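Local structure of putative glycosyl hydrolase (Bacteroides thetaiotaomicron VPI-5482, 3K11) at residues G246-G251 against M293-A298; M240-K245 against A261-R266; K231-F236 against L273-L278; G269-T274 against R297-G302. The protein is a putative hydrolase of glycoside hydrolase family 88, probably cleaving glycosidic bonds in sugar chains, though its own substrate is not established. One frame throughout, in Å; residues are numbered along the deposited sequence.

In the fold
Along the chain run helix 222-240, strands 241-242 and 247-253, helix 265-281 and helix 289-304, tied together by the four contacts. Contact 2 is nested inside the loop closed by contact 3 and closes before contact 4 opens. Contacts 1 and 4 share Arg297 and Ala298 of helix 289-304, their centres about 5 Å apart. Contact 2 lies about 7 Å from contact 1, centre to centre, and joins it through the antiparallel pairing of strands 241-242 and 247-253. Contact 3 overlaps contact 4 at Leu273 and Thr274 of helix 265-281; its centre is about 15 Å from that of contact 2. The small sheet sits at the end of packed helices, consistent with the (α/α)6 barrel of the six-hairpin clan.

Contact 1: residues G246-G251 against M293-A298; sequences GLYRHG and MDYFRA. With EDO (1,2-ethanediol), chain H.
The side chains of Tyr248 and Tyr295 cross at about a right angle: Tyr248 OH lies 4.2 Å from Tyr295 CD1, an oblique approach without a hydrogen bond. Tyr248 has its CG anti to the carbonyl carbon (chi1 -77°), which swings the end of the ring toward helix 289-304. Phe241 meets both tyrosine rings edge-to-face. The closer part is the backbone approach, Gly246 CA 5.6 Å from Ala298 CA, with Gly246 O 3.8 Å from Ala298 O. The lack of a side chain at Gly246 suits this close approach to the Ala298 carbonyl, and its positive phi of 68° also suits a glycine. Away from the helix the strand is looser: Arg249 NH2 gives a 3.1 Å hydrogen bond to O2 of an ethanediol, probably from the crystallisation liquor, at the guanidinium edge, while Arg249 NE binds His259 O. Ile242 is opposed by two residues, Gly246 and Leu247, a G1 β-bulge at the turn of a β-hairpin set against helix 289-304.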
loop_
_atom_site.group_PDB
_atom_site.type_symbol
_atom_site.label_atom_id
_atom_site.label_comp_id
_atom_site.label_asym_id
_atom_site.label_seq_id
_atom_site.Cartn_x
_atom_site.Cartn_y
_atom_site.Cartn_z
ATOM N N GLY A 246 -5.544 11.049 -6.445
ATOM C CA GLY A 246 -5.880 12.289 -5.754
ATOM C C GLY A 246 -4.667 12.991 -5.190
ATOM O O GLY A 246 -4.790 13.685 -4.198
ATOM N N LEU A 247 -3.525 12.871 -5.871
ATOM C CA LEU A 247 -2.251 13.417 -5.420
ATOM C C LEU A 247 -1.559 14.041 -6.626
ATOM O O LEU A 247 -1.928 13.781 -7.775
ATOM C CB LEU A 247 -1.359 12.279 -4.847
ATOM C CG LEU A 247 -1.869 11.449 -3.684
ATOM C CD1 LEU A 247 -0.807 10.342 -3.391
ATOM C CD2 LEU A 247 -2.136 12.344 -2.475
ATOM N N TYR A 248 -0.540 14.833 -6.341
ATOM C CA TYR A 248 0.290 15.440 -7.351
ATOM C C TYR A 248 1.658 14.803 -7.417
ATOM O O TYR A 248 2.234 14.424 -6.394
ATOM C CB TYR A 248 0.519 16.887 -7.005
ATOM C CG TYR A 248 -0.642 17.831 -7.301
ATOM C CD1 TYR A 248 -1.613 18.079 -6.349
ATOM C CD2 TYR A 248 -0.743 18.489 -8.519
ATOM C CE1 TYR A 248 -2.626 18.956 -6.576
ATOM C CE2 TYR A 248 -1.781 19.359 -8.754
ATOM C CZ TYR A 248 -2.707 19.599 -7.784
ATOM O OH TYR A 248 -3.725 20.480 -8.041
ATOM N N ARG A 249 2.174 14.692 -8.643
ATOM C CA ARG A 249 3.584 14.350 -8.827
ATOM C C ARG A 249 4.491 15.562 -8.486
ATOM O O ARG A 249 4.131 16.702 -8.738
ATOM C CB ARG A 249 3.856 13.834 -10.230
ATOM C CG ARG A 249 3.252 14.561 -11.326
ATOM C CD ARG A 249 3.685 14.048 -12.718
ATOM N NE ARG A 249 3.097 12.771 -13.071
ATOM C CZ ARG A 249 1.851 12.532 -13.456
ATOM N NH1 ARG A 249 0.909 13.431 -13.504
ATOM N NH2 ARG A 249 1.519 11.311 -13.750
ATOM N N HIS A 250 5.678 15.310 -7.953
ATOM C CA HIS A 250 6.624 16.402 -7.651
ATOM C C HIS A 250 7.155 17.078 -8.913
ATOM O O HIS A 250 7.378 18.278 -8.930
ATOM C CB HIS A 250 7.809 15.890 -6.821
ATOM C CG HIS A 250 8.724 16.964 -6.344
ATOM N ND1 HIS A 250 10.059 16.735 -6.039
ATOM C CD2 HIS A 250 8.499 18.277 -6.120
ATOM C CE1 HIS A 250 10.607 17.874 -5.633
ATOM N NE2 HIS A 250 9.684 18.829 -5.670
ATOM N N GLY A 251 7.359 16.287 -9.966
ATOM C CA GLY A 251 7.944 16.844 -11.168
ATOM C C GLY A 251 7.335 16.373 -12.455
ATOM O O GLY A 251 6.684 15.312 -12.558
HETATM N N MSE A 293 -11.855 24.678 -7.230
HETATM C CA MSE A 293 -12.424 24.022 -6.048
HETATM C C MSE A 293 -12.502 22.512 -6.183
HETATM O O MSE A 293 -12.243 21.751 -5.240
HETATM C CB MSE A 293 -13.793 24.629 -5.728
HETATM C CG MSE A 293 -14.460 24.051 -4.512
HETATM SE SE MSE A 293 -13.537 24.321 -2.816
HETATM C CE MSE A 293 -13.932 26.123 -2.576
ATOM N N ASP A 294 -12.907 22.046 -7.340
ATOM C CA ASP A 294 -12.887 20.616 -7.631
ATOM C C ASP A 294 -11.490 19.989 -7.476
ATOM O O ASP A 294 -11.370 18.907 -6.911
ATOM C CB ASP A 294 -13.392 20.354 -9.048
ATOM C CG ASP A 294 -14.904 20.557 -9.194
ATOM O OD1 ASP A 294 -15.622 20.738 -8.179
ATOM O OD2 ASP A 294 -15.356 20.558 -10.354
ATOM N N TYR A 295 -10.461 20.654 -7.990
ATOM C CA TYR A 295 -9.091 20.195 -7.796
ATOM C C TYR A 295 -8.723 20.162 -6.341
ATOM O O TYR A 295 -8.117 19.189 -5.859
ATOM C CB TYR A 295 -8.068 21.072 -8.530
ATOM C CG TYR A 295 -7.751 20.591 -9.916
ATOM C CD1 TYR A 295 -7.147 19.370 -10.120
ATOM C CD2 TYR A 295 -8.020 21.397 -11.033
ATOM C CE1 TYR A 295 -6.847 18.921 -11.381
ATOM C CE2 TYR A 295 -7.677 20.952 -12.306
ATOM C CZ TYR A 295 -7.109 19.702 -12.456
ATOM O OH TYR A 295 -6.778 19.277 -13.716
ATOM N N PHE A 296 -9.083 21.216 -5.613
ATOM C CA PHE A 296 -8.802 21.270 -4.156
ATOM C C PHE A 296 -9.478 20.148 -3.405
ATOM O O PHE A 296 -8.842 19.380 -2.679
ATOM C CB PHE A 296 -9.321 22.578 -3.566
ATOM C CG PHE A 296 -9.078 22.691 -2.066
ATOM C CD1 PHE A 296 -7.780 22.680 -1.553
ATOM C CD2 PHE A 296 -10.158 22.737 -1.191
ATOM C CE1 PHE A 296 -7.560 22.703 -0.173
ATOM C CE2 PHE A 296 -9.963 22.780 0.200
ATOM C CZ PHE A 296 -8.663 22.779 0.702
ATOM N N ARG A 297 -10.771 20.001 -3.628
ATOM C CA ARG A 297 -11.493 18.925 -2.981
ATOM C C ARG A 297 -10.984 17.513 -3.300
ATOM O O ARG A 297 -10.946 16.654 -2.406
ATOM C CB ARG A 297 -12.974 19.068 -3.250
ATOM C CG ARG A 297 -13.601 20.197 -2.449
ATOM C CD ARG A 297 -15.048 20.287 -2.770
ATOM N NE ARG A 297 -15.619 21.307 -1.882
ATOM C CZ ARG A 297 -16.590 22.148 -2.215
ATOM N NH1 ARG A 297 -17.176 22.083 -3.420
ATOM N NH2 ARG A 297 -16.979 23.076 -1.338
ATOM N N ALA A 298 -10.603 17.246 -4.549
ATOM C CA ALA A 298 -10.055 15.952 -4.931
ATOM C C ALA A 298 -8.713 15.709 -4.236
ATOM O O ALA A 298 -8.429 14.596 -3.801
ATOM C CB ALA A 298 -9.882 15.833 -6.451
HETATM C C1 EDO H . 0.532 7.454 -12.349
HETATM O O1 EDO H . -0.150 7.943 -13.522
HETATM C C2 EDO H . 1.829 8.208 -12.078
HETATM O O2 EDO H . 2.620 8.511 -13.238
#

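Contact 2: residues M240-K245 against A261-R266; sequences MFIPEK and AFCWAR
The β-hairpin of strands 241-242 and 247-253 presses Ile242 against Ala261 and Cys263, in the loop that leads into helix 265-281. Its turn is a type I β-turn, with Pro243 and Glu244 at the corner and Lys245 N bonded to Ile242 O at 2.9 Å. Opposite, an inverse γ-turn is built round Cys263, closed by a weak bond from Trp264 N to Phe262 O, and Trp264 takes the N-cap position of the helix. Ala261 and Cys263 point toward the hairpin, and Phe262 between them points away. Ile242 has CG1 anti to its carbonyl carbon (chi1 -56°) and an extended second torsion, which brings CD1 up to both partners. Lys245 NZ makes a salt bridge to Asp318, and Cys263 also touches Leu247 of the hairpin's second strand. The terminal methyl is pressed closely on Ala261, Ile242 CD1 to Ala261 CB being 3.4 Å, and meets the sulfur at ordinary distance, Ile242 CD1 to Cys263 SG 3.9 Å.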
loop_
_atom_site.group_PDB
_atom_site.type_symbol
_atom_site.label_atom_id
_atom_site.label_comp_id
_atom_site.label_asym_id
_atom_site.label_seq_id
_atom_site.Cartn_x
_atom_site.Cartn_y
_atom_site.Cartn_z
HETATM N N MSE A 240 0.211 17.770 -13.622
HETATM C CA MSE A 240 0.829 17.249 -12.405
HETATM C C MSE A 240 -0.129 16.488 -11.483
HETATM O O MSE A 240 0.336 15.621 -10.701
HETATM C CB MSE A 240 1.605 18.403 -11.718
HETATM C CG MSE A 240 2.686 19.023 -12.633
HETATM SE SE MSE A 240 3.841 20.096 -11.623
HETATM C CE MSE A 240 5.036 18.584 -11.159
ATOM N N PHE A 241 -1.442 16.735 -11.597
ATOM C CA PHE A 241 -2.433 16.035 -10.725
ATOM C C PHE A 241 -2.583 14.627 -11.243
ATOM O O PHE A 241 -2.542 14.433 -12.451
ATOM C CB PHE A 241 -3.779 16.743 -10.682
ATOM C CG PHE A 241 -4.683 16.259 -9.559
ATOM C CD1 PHE A 241 -4.325 16.437 -8.228
ATOM C CD2 PHE A 241 -5.895 15.694 -9.829
ATOM C CE1 PHE A 241 -5.149 16.011 -7.214
ATOM C CE2 PHE A 241 -6.708 15.242 -8.781
ATOM C CZ PHE A 241 -6.340 15.403 -7.516
ATOM N N ILE A 242 -2.804 13.673 -10.338
ATOM C CA ILE A 242 -2.958 12.252 -10.667
ATOM C C ILE A 242 -4.357 11.865 -10.139
ATOM O O ILE A 242 -4.515 11.494 -8.971
ATOM C CB ILE A 242 -1.924 11.365 -9.995
ATOM C CG1 ILE A 242 -0.489 11.808 -10.316
ATOM C CG2 ILE A 242 -2.040 9.916 -10.548
ATOM C CD1 ILE A 242 0.560 11.288 -9.394
ATOM N N PRO A 243 -5.386 12.014 -10.972
ATOM C CA PRO A 243 -6.766 11.775 -10.503
ATOM C C PRO A 243 -7.028 10.427 -9.880
ATOM O O PRO A 243 -7.812 10.345 -8.928
ATOM C CB PRO A 243 -7.627 11.983 -11.767
ATOM C CG PRO A 243 -6.775 12.551 -12.772
ATOM C CD PRO A 243 -5.358 12.525 -12.352
ATOM N N GLU A 244 -6.314 9.406 -10.342
ATOM C CA GLU A 244 -6.470 8.052 -9.802
ATOM C C GLU A 244 -6.026 7.961 -8.345
ATOM O O GLU A 244 -6.487 7.082 -7.629
ATOM C CB GLU A 244 -5.654 7.041 -10.634
ATOM C CG GLU A 244 -6.020 6.983 -12.153
ATOM C CD GLU A 244 -5.522 8.192 -13.062
ATOM O OE1 GLU A 244 -4.719 9.046 -12.625
ATOM O OE2 GLU A 244 -5.963 8.286 -14.247
ATOM N N LYS A 245 -5.089 8.823 -7.927
ATOM C CA LYS A 245 -4.575 8.852 -6.559
ATOM C C LYS A 245 -5.100 10.019 -5.755
ATOM O O LYS A 245 -5.067 10.009 -4.518
ATOM C CB LYS A 245 -3.047 8.919 -6.581
ATOM C CG LYS A 245 -2.389 7.688 -7.181
ATOM C CD LYS A 245 -0.840 7.730 -7.179
ATOM C CE LYS A 245 -0.224 6.256 -7.268
ATOM N NZ LYS A 245 -0.131 5.434 -5.872
ATOM N N ALA A 261 5.637 9.400 -11.064
ATOM C CA ALA A 261 5.081 10.142 -9.954
ATOM C C ALA A 261 5.845 9.804 -8.692
ATOM O O ALA A 261 5.891 8.650 -8.295
ATOM C CB ALA A 261 3.608 9.785 -9.775
ATOM N N PHE A 262 6.485 10.803 -8.111
ATOM C CA PHE A 262 6.994 10.720 -6.778
ATOM C C PHE A 262 6.183 11.755 -5.998
ATOM O O PHE A 262 6.365 12.950 -6.176
ATOM C CB PHE A 262 8.491 10.976 -6.757
ATOM C CG PHE A 262 9.269 9.851 -7.432
ATOM C CD1 PHE A 262 9.590 8.712 -6.720
ATOM C CD2 PHE A 262 9.559 9.905 -8.758
ATOM C CE1 PHE A 262 10.177 7.648 -7.341
ATOM C CE2 PHE A 262 10.201 8.831 -9.369
ATOM C CZ PHE A 262 10.489 7.723 -8.648
ATOM N N CYS A 263 5.232 11.285 -5.187
ATOM C CA CYS A 263 4.232 12.163 -4.537
ATOM C C CYS A 263 4.806 12.689 -3.231
ATOM O O CYS A 263 4.399 12.301 -2.154
ATOM C CB CYS A 263 2.943 11.380 -4.303
ATOM S SG CYS A 263 2.256 10.803 -5.913
ATOM N N TRP A 264 5.826 13.517 -3.365
ATOM C CA TRP A 264 6.562 14.040 -2.227
ATOM C C TRP A 264 5.651 14.893 -1.356
ATOM O O TRP A 264 4.938 15.780 -1.847
ATOM C CB TRP A 264 7.794 14.819 -2.713
ATOM C CG TRP A 264 8.628 15.388 -1.632
ATOM C CD1 TRP A 264 9.020 14.761 -0.499
ATOM C CD2 TRP A 264 9.154 16.717 -1.567
ATOM N NE1 TRP A 264 9.776 15.595 0.259
ATOM C CE2 TRP A 264 9.868 16.817 -0.360
ATOM C CE3 TRP A 264 9.144 17.793 -2.435
ATOM C CZ2 TRP A 264 10.551 17.967 0.018
ATOM C CZ3 TRP A 264 9.785 18.962 -2.038
ATOM C CH2 TRP A 264 10.480 19.025 -0.821
ATOM N N ALA A 265 5.628 14.598 -0.067
ATOM C CA ALA A 265 4.672 15.250 0.869
ATOM C C ALA A 265 4.784 16.737 0.975
ATOM O O ALA A 265 3.753 17.431 0.867
ATOM C CB ALA A 265 4.734 14.573 2.293
ATOM N N ARG A 266 5.989 17.297 1.122
ATOM C CA ARG A 266 6.028 18.746 1.271
ATOM C C ARG A 266 5.498 19.454 0.030
ATOM O O ARG A 266 4.691 20.347 0.161
ATOM C CB ARG A 266 7.404 19.266 1.634
ATOM C CG ARG A 266 7.388 20.803 1.710
ATOM C CD ARG A 266 8.468 21.417 2.557
ATOM N NE ARG A 266 9.799 21.201 2.026
ATOM C CZ ARG A 266 10.803 20.649 2.698
ATOM N NH1 ARG A 266 10.672 20.233 3.948
ATOM N NH2 ARG A 266 11.994 20.564 2.099
#

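Contact 3: residues K231-F236 against L273-L278; sequences KQFLQF and LTACEL
Phe233 provides the apolar bridge to Thr274, Ala275 and Leu278. Its CG lies trans to the backbone N (chi1 -171°), which extends the benzyl group toward helix 265-281. One branch of Leu278 packs at the root of the ring, CD2 standing 3.8 Å from Phe233 CB, while farther out Phe233 CE2 is 3.9 Å from Ala275 CB; Leu278 CD2 and Ala275 CA come in obliquely. At the ring edge, near its plane, Thr274 CG2 lies 4.1 Å from Phe233 CD2. Segments 231-236 and 273-278 run nearly antiparallel, at 154°, with their axes 11.6 Å apart, a spacing that the phenyl group spans. They belong to the helical body of what is probably an (α/α)6 barrel, where Met204 and Tyr295 also touch Phe233. An alanine in place of Phe233 is likely to open a gap facing Ala275 and to deprive the Leu278 methyl of its ring. The polar part stays within helix 265-281: Thr274 OG1 gives a hydrogen bond to Trp270 O, which Thr274 N reaches from the opposite face of the carbonyl plane.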
loop_
_atom_site.group_PDB
_atom_site.type_symbol
_atom_site.label_atom_id
_atom_site.label_comp_id
_atom_site.label_asym_id
_atom_site.label_seq_id
_atom_site.Cartn_x
_atom_site.Cartn_y
_atom_site.Cartn_z
ATOM N N LYS A 231 -4.973 30.549 -14.508
ATOM C CA LYS A 231 -4.350 29.908 -15.657
ATOM C C LYS A 231 -3.158 29.084 -15.222
ATOM O O LYS A 231 -2.988 27.944 -15.628
ATOM C CB LYS A 231 -3.892 31.002 -16.630
ATOM C CG LYS A 231 -3.298 30.464 -17.935
ATOM C CD LYS A 231 -2.750 31.569 -18.847
ATOM C CE LYS A 231 -2.011 30.935 -20.105
ATOM N NZ LYS A 231 -1.009 31.848 -20.674
ATOM N N GLN A 232 -2.292 29.663 -14.392
ATOM C CA GLN A 232 -1.182 28.883 -13.830
ATOM C C GLN A 232 -1.695 27.678 -13.093
ATOM O O GLN A 232 -1.236 26.545 -13.290
ATOM C CB GLN A 232 -0.394 29.741 -12.827
ATOM C CG GLN A 232 0.399 30.868 -13.481
ATOM C CD GLN A 232 1.551 30.414 -14.345
ATOM O OE1 GLN A 232 2.123 29.368 -14.121
ATOM N NE2 GLN A 232 1.909 31.246 -15.326
ATOM N N PHE A 233 -2.637 27.912 -12.205
ATOM C CA PHE A 233 -3.120 26.773 -11.391
ATOM C C PHE A 233 -3.544 25.624 -12.279
ATOM O O PHE A 233 -3.159 24.484 -12.067
ATOM C CB PHE A 233 -4.271 27.196 -10.489
ATOM C CG PHE A 233 -4.670 26.134 -9.487
ATOM C CD1 PHE A 233 -5.587 25.121 -9.821
ATOM C CD2 PHE A 233 -4.157 26.144 -8.211
ATOM C CE1 PHE A 233 -5.924 24.141 -8.912
ATOM C CE2 PHE A 233 -4.507 25.092 -7.275
ATOM C CZ PHE A 233 -5.361 24.125 -7.636
ATOM N N LEU A 234 -4.361 25.915 -13.285
ATOM C CA LEU A 234 -4.945 24.839 -14.065
ATOM C C LEU A 234 -3.949 24.222 -15.039
ATOM O O LEU A 234 -3.997 23.011 -15.329
ATOM C CB LEU A 234 -6.161 25.377 -14.803
ATOM C CG LEU A 234 -7.375 25.854 -13.989
ATOM C CD1 LEU A 234 -8.388 26.461 -14.947
ATOM C CD2 LEU A 234 -8.021 24.704 -13.135
ATOM N N GLN A 235 -3.013 25.015 -15.516
ATOM C CA GLN A 235 -1.963 24.492 -16.439
ATOM C C GLN A 235 -0.990 23.573 -15.708
ATOM O O GLN A 235 -0.497 22.596 -16.281
ATOM C CB GLN A 235 -1.264 25.667 -17.156
ATOM C CG GLN A 235 -2.143 26.236 -18.268
ATOM C CD GLN A 235 -1.556 27.372 -19.071
ATOM O OE1 GLN A 235 -2.241 27.873 -19.974
ATOM N NE2 GLN A 235 -0.331 27.808 -18.761
ATOM N N PHE A 236 -0.649 23.917 -14.451
ATOM C CA PHE A 236 0.099 23.012 -13.582
ATOM C C PHE A 236 -0.746 21.764 -13.302
ATOM O O PHE A 236 -0.302 20.635 -13.468
ATOM C CB PHE A 236 0.441 23.643 -12.214
ATOM C CG PHE A 236 1.720 24.445 -12.182
ATOM C CD1 PHE A 236 2.924 23.829 -11.988
ATOM C CD2 PHE A 236 1.709 25.824 -12.250
ATOM C CE1 PHE A 236 4.112 24.555 -11.923
ATOM C CE2 PHE A 236 2.918 26.555 -12.197
ATOM C CZ PHE A 236 4.102 25.911 -12.039
ATOM N N LEU A 273 -1.695 24.151 -0.263
ATOM C CA LEU A 273 -1.603 25.526 0.257
ATOM C C LEU A 273 -1.851 26.536 -0.838
ATOM O O LEU A 273 -2.482 27.577 -0.593
ATOM C CB LEU A 273 -0.247 25.730 0.974
ATOM C CG LEU A 273 0.050 27.044 1.686
ATOM C CD1 LEU A 273 -1.053 27.538 2.542
ATOM C CD2 LEU A 273 1.344 26.906 2.503
ATOM N N THR A 274 -1.359 26.265 -2.039
ATOM C CA THR A 274 -1.647 27.143 -3.187
ATOM C C THR A 274 -3.137 27.266 -3.445
ATOM O O THR A 274 -3.673 28.363 -3.648
ATOM C CB THR A 274 -0.988 26.597 -4.462
ATOM O OG1 THR A 274 0.422 26.581 -4.256
ATOM C CG2 THR A 274 -1.280 27.493 -5.660
ATOM N N ALA A 275 -3.837 26.135 -3.437
ATOM C CA ALA A 275 -5.296 26.163 -3.596
ATOM C C ALA A 275 -5.946 27.020 -2.515
ATOM O O ALA A 275 -6.838 27.806 -2.803
ATOM C CB ALA A 275 -5.835 24.740 -3.587
ATOM N N CYS A 276 -5.514 26.888 -1.248
ATOM C CA CYS A 276 -6.030 27.747 -0.176
ATOM C C CYS A 276 -5.724 29.214 -0.412
ATOM O O CYS A 276 -6.608 30.034 -0.262
ATOM C CB CYS A 276 -5.455 27.327 1.189
ATOM S SG CYS A 276 -6.032 25.705 1.767
ATOM N N GLU A 277 -4.485 29.549 -0.784
ATOM C CA GLU A 277 -4.146 30.939 -1.033
ATOM C C GLU A 277 -4.959 31.559 -2.170
ATOM O O GLU A 277 -5.378 32.732 -2.102
ATOM C CB GLU A 277 -2.672 31.063 -1.328
ATOM C CG GLU A 277 -1.738 30.759 -0.138
ATOM C CD GLU A 277 -1.683 31.860 0.870
ATOM O OE1 GLU A 277 -2.504 31.840 1.797
ATOM O OE2 GLU A 277 -0.749 32.683 0.795
ATOM N N LEU A 278 -5.165 30.785 -3.228
ATOM C CA LEU A 278 -5.943 31.220 -4.393
ATOM C C LEU A 278 -7.418 31.329 -4.070
ATOM O O LEU A 278 -8.053 32.326 -4.390
ATOM C CB LEU A 278 -5.697 30.265 -5.570
ATOM C CG LEU A 278 -6.388 30.564 -6.892
ATOM C CD1 LEU A 278 -6.094 31.976 -7.335
ATOM C CD2 LEU A 278 -5.989 29.524 -7.976
#

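Contact 4: residues G269-T274 against R297-G302; sequences GWALLT and RAHVRG
The imidazole of His299 is met obliquely by Leu272 CD1 and Ala271 CB, has Leu272 N in its plane at the edge, and packs edge-to-face with Tyr248. Leu272 CD1 comes to 3.4 Å from His299 ND1, and Ala271 CB lies 3.9 Å from His299 CE1. With CG trans to the backbone N (chi1 -164°), the histidine points across to helix 265-281. Its ring is gripped at both nitrogens: a water 2.9 Å from His299 ND1 donates to Ala271 O at 3.0 Å, and NE2 is bonded to Asn268 OD1. The Leu272 methyl reaches on to Val300, whose CG2 is 4.0 Å from Leu272 CD1. These segments run roughly antiparallel, at 143°, their axes 10.4 Å apart, as successive helices of what is probably an (α/α)6 barrel. A leucine in place of His299 would probably leave Asn268 OD1 without this partner and the water without its imidazole partner. Polar links and methyl packing together thus fix the rotation of a buried imidazole, and the water lets its ring bond indirectly to a backbone carbonyl of the facing helix.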
loop_
_atom_site.group_PDB
_atom_site.type_symbol
_atom_site.label_atom_id
_atom_site.label_comp_id
_atom_site.label_asym_id
_atom_site.label_seq_id
_atom_site.Cartn_x
_atom_site.Cartn_y
_atom_site.Cartn_z
ATOM N N GLY A 269 2.014 19.398 -0.059
ATOM C CA GLY A 269 1.565 20.465 0.832
ATOM C C GLY A 269 1.560 21.810 0.125
ATOM O O GLY A 269 0.594 22.560 0.209
ATOM N N TRP A 270 2.614 22.141 -0.587
ATOM C CA TRP A 270 2.642 23.398 -1.314
ATOM C C TRP A 270 1.469 23.531 -2.299
ATOM O O TRP A 270 0.911 24.591 -2.437
ATOM C CB TRP A 270 3.951 23.550 -2.066
ATOM C CG TRP A 270 5.184 23.735 -1.221
ATOM C CD1 TRP A 270 6.462 23.279 -1.526
ATOM C CD2 TRP A 270 5.297 24.415 0.032
ATOM N NE1 TRP A 270 7.311 23.637 -0.534
ATOM C CE2 TRP A 270 6.629 24.321 0.433
ATOM C CE3 TRP A 270 4.400 25.089 0.856
ATOM C CZ2 TRP A 270 7.086 24.860 1.612
ATOM C CZ3 TRP A 270 4.868 25.633 2.044
ATOM C CH2 TRP A 270 6.199 25.493 2.411
ATOM N N ALA A 271 1.069 22.447 -2.954
ATOM C CA ALA A 271 -0.039 22.460 -3.921
ATOM C C ALA A 271 -1.367 22.667 -3.184
ATOM O O ALA A 271 -2.263 23.369 -3.665
ATOM C CB ALA A 271 -0.105 21.125 -4.687
ATOM N N LEU A 272 -1.510 22.040 -2.023
ATOM C CA LEU A 272 -2.738 22.198 -1.208
ATOM C C LEU A 272 -2.845 23.621 -0.687
ATOM O O LEU A 272 -3.924 24.240 -0.703
ATOM C CB LEU A 272 -2.728 21.174 -0.053
ATOM C CG LEU A 272 -4.107 20.842 0.586
ATOM C CD1 LEU A 272 -5.111 20.202 -0.424
ATOM C CD2 LEU A 272 -3.911 19.962 1.825
ATOM N N LEU A 273 -1.695 24.151 -0.263
ATOM C CA LEU A 273 -1.603 25.526 0.257
ATOM C C LEU A 273 -1.851 26.536 -0.838
ATOM O O LEU A 273 -2.482 27.577 -0.593
ATOM C CB LEU A 273 -0.247 25.730 0.974
ATOM C CG LEU A 273 0.050 27.044 1.686
ATOM C CD1 LEU A 273 -1.053 27.538 2.542
ATOM C CD2 LEU A 273 1.344 26.906 2.503
ATOM N N THR A 274 -1.359 26.265 -2.039
ATOM C CA THR A 274 -1.647 27.143 -3.187
ATOM C C THR A 274 -3.137 27.266 -3.445
ATOM O O THR A 274 -3.673 28.363 -3.648
ATOM C CB THR A 274 -0.988 26.597 -4.462
ATOM O OG1 THR A 274 0.422 26.581 -4.256
ATOM C CG2 THR A 274 -1.280 27.493 -5.660
ATOM N N ARG A 297 -10.771 20.001 -3.628
ATOM C CA ARG A 297 -11.493 18.925 -2.981
ATOM C C ARG A 297 -10.984 17.513 -3.300
ATOM O O ARG A 297 -10.946 16.654 -2.406
ATOM C CB ARG A 297 -12.974 19.068 -3.250
ATOM C CG ARG A 297 -13.601 20.197 -2.449
ATOM C CD ARG A 297 -15.048 20.287 -2.770
ATOM N NE ARG A 297 -15.619 21.307 -1.882
ATOM C CZ ARG A 297 -16.590 22.148 -2.215
ATOM N NH1 ARG A 297 -17.176 22.083 -3.420
ATOM N NH2 ARG A 297 -16.979 23.076 -1.338
ATOM N N ALA A 298 -10.603 17.246 -4.549
ATOM C CA ALA A 298 -10.055 15.952 -4.931
ATOM C C ALA A 298 -8.713 15.709 -4.236
ATOM O O ALA A 298 -8.429 14.596 -3.801
ATOM C CB ALA A 298 -9.882 15.833 -6.451
ATOM N N HIS A 299 -7.899 16.754 -4.106
ATOM C CA HIS A 299 -6.606 16.637 -3.435
ATOM C C HIS A 299 -6.770 16.391 -1.935
ATOM O O HIS A 299 -6.085 15.563 -1.334
ATOM C CB HIS A 299 -5.787 17.900 -3.690
ATOM C CG HIS A 299 -4.330 17.754 -3.385
ATOM N ND1 HIS A 299 -3.527 18.840 -3.111
ATOM C CD2 HIS A 299 -3.535 16.655 -3.297
ATOM C CE1 HIS A 299 -2.287 18.418 -2.903
ATOM N NE2 HIS A 299 -2.260 17.099 -3.011
ATOM N N VAL A 300 -7.745 17.060 -1.347
ATOM C CA VAL A 300 -8.064 16.834 0.064
ATOM C C VAL A 300 -8.377 15.346 0.307
ATOM O O VAL A 300 -7.853 14.718 1.263
ATOM C CB VAL A 300 -9.210 17.711 0.554
ATOM C CG1 VAL A 300 -9.804 17.181 1.887
ATOM C CG2 VAL A 300 -8.780 19.147 0.718
ATOM N N ARG A 301 -9.233 14.777 -0.536
ATOM C CA ARG A 301 -9.609 13.387 -0.377
ATOM C C ARG A 301 -8.422 12.424 -0.528
ATOM O O ARG A 301 -8.346 11.426 0.190
ATOM C CB ARG A 301 -10.746 13.020 -1.340
ATOM C CG ARG A 301 -12.084 13.631 -0.956
ATOM C CD ARG A 301 -13.220 13.037 -1.784
ATOM N NE ARG A 301 -13.215 13.517 -3.155
ATOM C CZ ARG A 301 -13.810 14.641 -3.572
ATOM N NH1 ARG A 301 -14.459 15.467 -2.740
ATOM N NH2 ARG A 301 -13.714 14.982 -4.841
ATOM N N GLY A 302 -7.529 12.697 -1.472
ATOM C CA GLY A 302 -6.358 11.828 -1.706
ATOM C C GLY A 302 -5.340 11.916 -0.608
ATOM O O GLY A 302 -4.804 10.914 -0.190
HETATM O O HOH W 1 -4.471 21.414 -3.941
#